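Local coordinates for protein acetyltransferase (Escherichia coli, PDB 7BYY) that acetylates aminoacyl-tRNAs, probably including glycyl-tRNA, with acetyl-CoA, as a GNAT-family toxin of a toxin-antitoxin system, at residues L87-L100 with I129-D141. The protein carries 1 engineered substitution. Sequence-based numbering, arbitrary orientation.
Sequences LQGSQPSEIGVVRL and IHQALPIKGVYLD
Tyr-139 lies side by side with Arg-99, both pointing the same way. Arg-99 CG sits at the edge of the tyrosine ring, near its plane, 4.1 Å from Tyr-139 CD1. The guanidinium is tilted 36° to that ring; its NH2 hydrogen-bonds to Thr-74 OG1, and it makes a cation-pi contact with Tyr-76. The other flat ring, His-130, takes the Ile-135 N-H in its plane at ND1, which ties the loop after the helix back to its last turn.

Four backbone hydrogen bonds join 87-100 to 129-141. Lys-136 N donates to Gly-96 O (2.8 Å), and Val-98 N to Gly-137 O (3.1 Å). Tyr-139 N then bonds to Val-98 O, and Leu-100 N to Tyr-139 O. Lys-136 CB and CG cross Ile-95 CG2 at about a right angle (3.6 Å). Lys-136 NZ makes a weak bond to Gln-91 OE1 (3.2 Å), but its stronger partners are both on the second subunit: a hydrogen bond to Asn-51 O and a salt bridge to Asp-53.

On the sheet face opposite Arg-99 and Tyr-139, Val-98 CG2 meets Ile-129 CG2 tip to tip at 4.0 Å. This is the beta-alpha-beta unit of the GNAT fold: strands 94-105 and 137-142 run parallel, helix 114-132 packs over Val-98 and Leu-100, and strands 67-79 and 168-173 flank the pair.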
loop_
_atom_site.group_PDB
_atom_site.type_symbol
_atom_site.label_atom_id
_atom_site.label_comp_id
_atom_site.label_asym_id
_atom_site.label_seq_id
_atom_site.Cartn_x
_atom_site.Cartn_y
_atom_site.Cartn_z
ATOM N N LEU A 87 16.164 9.263 2.849
ATOM C CA LEU A 87 15.971 8.063 3.662
ATOM C C LEU A 87 17.340 7.614 4.154
ATOM O O LEU A 87 18.136 7.068 3.388
ATOM C CB LEU A 87 15.277 6.960 2.871
ATOM C CG LEU A 87 13.765 6.856 3.080
ATOM C CD1 LEU A 87 13.197 5.675 2.315
ATOM C CD2 LEU A 87 13.412 6.758 4.563
ATOM N N GLN A 88 17.621 7.839 5.433
ATOM C CA GLN A 88 18.947 7.552 5.950
ATOM C C GLN A 88 19.024 6.112 6.430
ATOM O O GLN A 88 18.016 5.476 6.761
ATOM C CB GLN A 88 19.285 8.491 7.101
ATOM C CG GLN A 88 19.095 9.994 6.830
ATOM C CD GLN A 88 19.647 10.509 5.499
ATOM O OE1 GLN A 88 19.203 10.134 4.407
ATOM N NE2 GLN A 88 20.622 11.397 5.599
ATOM N N GLY A 89 20.248 5.606 6.483
ATOM C CA GLY A 89 20.455 4.237 6.898
ATOM C C GLY A 89 20.320 3.280 5.739
ATOM O O GLY A 89 20.050 3.657 4.596
ATOM N N SER A 90 20.524 2.005 6.051
ATOM C CA SER A 90 20.402 0.958 5.049
ATOM C C SER A 90 18.951 0.823 4.606
ATOM O O SER A 90 18.044 0.701 5.435
ATOM C CB SER A 90 20.919 -0.370 5.603
ATOM O OG SER A 90 20.287 -0.704 6.828
ATOM N N GLN A 91 18.734 0.847 3.294
ATOM C CA GLN A 91 17.404 0.783 2.710
ATOM C C GLN A 91 17.381 -0.219 1.566
ATOM O O GLN A 91 18.384 -0.398 0.868
ATOM C CB GLN A 91 16.958 2.162 2.200
ATOM C CG GLN A 91 16.840 3.222 3.290
ATOM C CD GLN A 91 15.640 3.009 4.197
ATOM O OE1 GLN A 91 14.540 2.708 3.731
ATOM N NE2 GLN A 91 15.845 3.171 5.500
ATOM N N PRO A 92 16.249 -0.888 1.355
ATOM C CA PRO A 92 16.163 -1.880 0.277
ATOM C C PRO A 92 16.176 -1.224 -1.096
ATOM O O PRO A 92 15.971 -0.019 -1.255
ATOM C CB PRO A 92 14.832 -2.588 0.550
ATOM C CG PRO A 92 14.030 -1.596 1.324
ATOM C CD PRO A 92 15.015 -0.834 2.157
ATOM N N SER A 93 16.424 -2.059 -2.109
ATOM C CA SER A 93 16.522 -1.567 -3.480
ATOM C C SER A 93 15.214 -0.950 -3.957
ATOM O O SER A 93 15.230 0.007 -4.740
ATOM C CB SER A 93 16.948 -2.706 -4.410
ATOM O OG SER A 93 16.937 -2.299 -5.768
ATOM N N GLU A 94 14.081 -1.476 -3.503
ATOM C CA GLU A 94 12.767 -0.943 -3.836
ATOM C C GLU A 94 12.138 -0.352 -2.583
ATOM O O GLU A 94 12.148 -0.984 -1.520
ATOM C CB GLU A 94 11.866 -2.029 -4.425
ATOM C CG GLU A 94 12.506 -2.828 -5.547
ATOM C CD GLU A 94 12.386 -2.139 -6.890
ATOM O OE1 GLU A 94 11.436 -1.344 -7.068
ATOM O OE2 GLU A 94 13.244 -2.385 -7.767
ATOM N N ILE A 95 11.593 0.853 -2.708
ATOM C CA ILE A 95 11.029 1.597 -1.587
ATOM C C ILE A 95 9.534 1.742 -1.834
ATOM O O ILE A 95 9.114 2.416 -2.782
ATOM C CB ILE A 95 11.702 2.967 -1.422
ATOM C CG1 ILE A 95 13.138 2.800 -0.924
ATOM C CG2 ILE A 95 10.911 3.846 -0.471
ATOM C CD1 ILE A 95 13.239 2.078 0.403
ATOM N N GLY A 96 8.722 1.111 -0.981
ATOM C CA GLY A 96 7.280 1.223 -1.084
ATOM C C GLY A 96 6.782 2.442 -0.335
ATOM O O GLY A 96 7.130 2.652 0.831
ATOM N N VAL A 97 5.977 3.261 -1.017
ATOM C CA VAL A 97 5.433 4.491 -0.452
ATOM C C VAL A 97 3.988 4.649 -0.906
ATOM O O VAL A 97 3.504 3.939 -1.788
ATOM C CB VAL A 97 6.241 5.746 -0.858
ATOM C CG1 VAL A 97 7.684 5.660 -0.372
ATOM C CG2 VAL A 97 6.169 5.959 -2.365
ATOM N N VAL A 98 3.303 5.609 -0.295
ATOM C CA VAL A 98 1.990 6.046 -0.749
ATOM C C VAL A 98 2.183 7.330 -1.542
ATOM O O VAL A 98 2.754 8.301 -1.032
ATOM C CB VAL A 98 1.025 6.257 0.426
ATOM C CG1 VAL A 98 -0.217 7.005 -0.042
ATOM C CG2 VAL A 98 0.649 4.919 1.048
ATOM N N ARG A 99 1.723 7.344 -2.789
ATOM C CA ARG A 99 1.865 8.524 -3.629
ATOM C C ARG A 99 0.628 9.404 -3.515
ATOM O O ARG A 99 -0.500 8.926 -3.664
ATOM C CB ARG A 99 2.097 8.148 -5.092
ATOM C CG ARG A 99 2.155 9.366 -6.002
ATOM C CD ARG A 99 2.436 9.001 -7.442
ATOM N NE ARG A 99 1.622 7.876 -7.880
ATOM C CZ ARG A 99 1.314 7.627 -9.147
ATOM N NH1 ARG A 99 1.752 8.438 -10.105
ATOM N NH2 ARG A 99 0.568 6.570 -9.454
ATOM N N LEU A 100 0.850 10.689 -3.245
ATOM C CA LEU A 100 -0.202 11.697 -3.307
ATOM C C LEU A 100 -0.228 12.247 -4.726
ATOM O O LEU A 100 0.714 12.920 -5.156
ATOM C CB LEU A 100 0.047 12.803 -2.284
ATOM C CG LEU A 100 -1.110 13.768 -2.034
ATOM C CD1 LEU A 100 -2.302 13.010 -1.494
ATOM C CD2 LEU A 100 -0.702 14.870 -1.074
ATOM N N ILE A 129 -2.932 3.064 6.707
ATOM C CA ILE A 129 -2.307 2.248 5.672
ATOM C C ILE A 129 -1.010 1.639 6.185
ATOM O O ILE A 129 -0.700 0.473 5.910
ATOM C CB ILE A 129 -2.080 3.092 4.405
ATOM C CG1 ILE A 129 -3.429 3.516 3.818
ATOM C CG2 ILE A 129 -1.236 2.329 3.397
ATOM C CD1 ILE A 129 -3.329 4.514 2.689
ATOM N N HIS A 130 -0.250 2.410 6.967
ATOM C CA HIS A 130 1.061 1.960 7.422
ATOM C C HIS A 130 0.959 0.767 8.364
ATOM O O HIS A 130 1.855 -0.085 8.381
ATOM C CB HIS A 130 1.792 3.114 8.103
ATOM C CG HIS A 130 3.200 2.794 8.492
ATOM N ND1 HIS A 130 4.134 2.329 7.591
ATOM C CD2 HIS A 130 3.836 2.876 9.684
ATOM C CE1 HIS A 130 5.285 2.139 8.213
ATOM N NE2 HIS A 130 5.130 2.465 9.484
ATOM N N GLN A 131 -0.119 0.684 9.145
ATOM C CA GLN A 131 -0.251 -0.411 10.098
ATOM C C GLN A 131 -0.627 -1.720 9.417
ATOM O O GLN A 131 -0.267 -2.794 9.909
ATOM C CB GLN A 131 -1.274 -0.043 11.172
ATOM C CG GLN A 131 -0.693 0.836 12.272
ATOM C CD GLN A 131 -1.694 1.833 12.830
ATOM O OE1 GLN A 131 -1.318 2.805 13.487
ATOM N NE2 GLN A 131 -2.976 1.594 12.576
ATOM N N ALA A 132 -1.329 -1.659 8.286
ATOM C CA ALA A 132 -1.635 -2.863 7.525
ATOM C C ALA A 132 -0.521 -3.218 6.551
ATOM O O ALA A 132 -0.218 -4.401 6.355
ATOM C CB ALA A 132 -2.953 -2.691 6.765
ATOM N N LEU A 133 0.099 -2.210 5.940
ATOM C CA LEU A 133 1.173 -2.409 4.978
ATOM C C LEU A 133 2.254 -1.360 5.206
ATOM O O LEU A 133 2.004 -0.159 5.030
ATOM C CB LEU A 133 0.634 -2.330 3.547
ATOM C CG LEU A 133 1.621 -2.634 2.418
ATOM C CD1 LEU A 133 2.211 -4.029 2.569
ATOM C CD2 LEU A 133 0.933 -2.483 1.073
ATOM N N PRO A 134 3.461 -1.768 5.595
ATOM C CA PRO A 134 4.510 -0.786 5.892
ATOM C C PRO A 134 4.928 -0.026 4.646
ATOM O O PRO A 134 5.099 -0.602 3.569
ATOM C CB PRO A 134 5.662 -1.644 6.434
ATOM C CG PRO A 134 5.041 -2.967 6.782
ATOM C CD PRO A 134 3.921 -3.147 5.807
ATOM N N ILE A 135 5.083 1.287 4.805
ATOM C CA ILE A 135 5.565 2.153 3.741
ATOM C C ILE A 135 6.625 3.077 4.324
ATOM O O ILE A 135 6.687 3.304 5.532
ATOM C CB ILE A 135 4.422 2.954 3.072
ATOM C CG1 ILE A 135 3.629 3.775 4.095
ATOM C CG2 ILE A 135 3.484 2.014 2.338
ATOM C CD1 ILE A 135 4.222 5.130 4.418
ATOM N N LYS A 136 7.486 3.591 3.447
ATOM C CA LYS A 136 8.572 4.454 3.888
ATOM C C LYS A 136 8.159 5.913 4.016
ATOM O O LYS A 136 8.791 6.657 4.774
ATOM C CB LYS A 136 9.760 4.340 2.929
ATOM C CG LYS A 136 10.485 3.009 3.017
ATOM C CD LYS A 136 11.004 2.772 4.422
ATOM C CE LYS A 136 11.708 1.435 4.536
ATOM N NZ LYS A 136 12.476 1.350 5.807
ATOM N N GLY A 137 7.117 6.334 3.310
ATOM C CA GLY A 137 6.674 7.712 3.394
ATOM C C GLY A 137 5.655 8.015 2.315
ATOM O O GLY A 137 4.975 7.118 1.816
ATOM N N VAL A 138 5.563 9.296 1.967
ATOM C CA VAL A 138 4.631 9.776 0.955
ATOM C C VAL A 138 5.417 10.505 -0.126
ATOM O O VAL A 138 6.238 11.381 0.173
ATOM C CB VAL A 138 3.552 10.691 1.561
ATOM C CG1 VAL A 138 2.745 11.360 0.458
ATOM C CG2 VAL A 138 2.640 9.894 2.479
ATOM N N TYR A 139 5.164 10.139 -1.376
ATOM C CA TYR A 139 5.785 10.757 -2.535
ATOM C C TYR A 139 4.738 11.546 -3.309
ATOM O O TYR A 139 3.559 11.181 -3.338
ATOM C CB TYR A 139 6.429 9.692 -3.432
ATOM C CG TYR A 139 6.935 10.205 -4.760
ATOM C CD1 TYR A 139 6.128 10.174 -5.893
ATOM C CD2 TYR A 139 8.222 10.704 -4.888
ATOM C CE1 TYR A 139 6.584 10.637 -7.110
ATOM C CE2 TYR A 139 8.689 11.168 -6.104
ATOM C CZ TYR A 139 7.866 11.132 -7.211
ATOM O OH TYR A 139 8.325 11.592 -8.423
ATOM N N LEU A 140 5.167 12.641 -3.932
ATOM C CA LEU A 140 4.262 13.439 -4.746
ATOM C C LEU A 140 5.061 14.202 -5.791
ATOM O O LEU A 140 6.283 14.333 -5.703
ATOM C CB LEU A 140 3.426 14.400 -3.889
ATOM C CG LEU A 140 4.108 15.419 -2.972
ATOM C CD1 LEU A 140 4.483 16.688 -3.720
ATOM C CD2 LEU A 140 3.178 15.748 -1.819
ATOM N N ASP A 141 4.340 14.710 -6.784
ATOM C CA ASP A 141 4.904 15.526 -7.857
ATOM C C ASP A 141 4.194 16.876 -7.802
ATOM O O ASP A 141 3.073 17.017 -8.301
ATOM C CB ASP A 141 4.734 14.837 -9.208
ATOM C CG ASP A 141 5.847 13.848 -9.505
ATOM O OD1 ASP A 141 7.013 14.280 -9.641
ATOM O OD2 ASP A 141 5.554 12.637 -9.606
#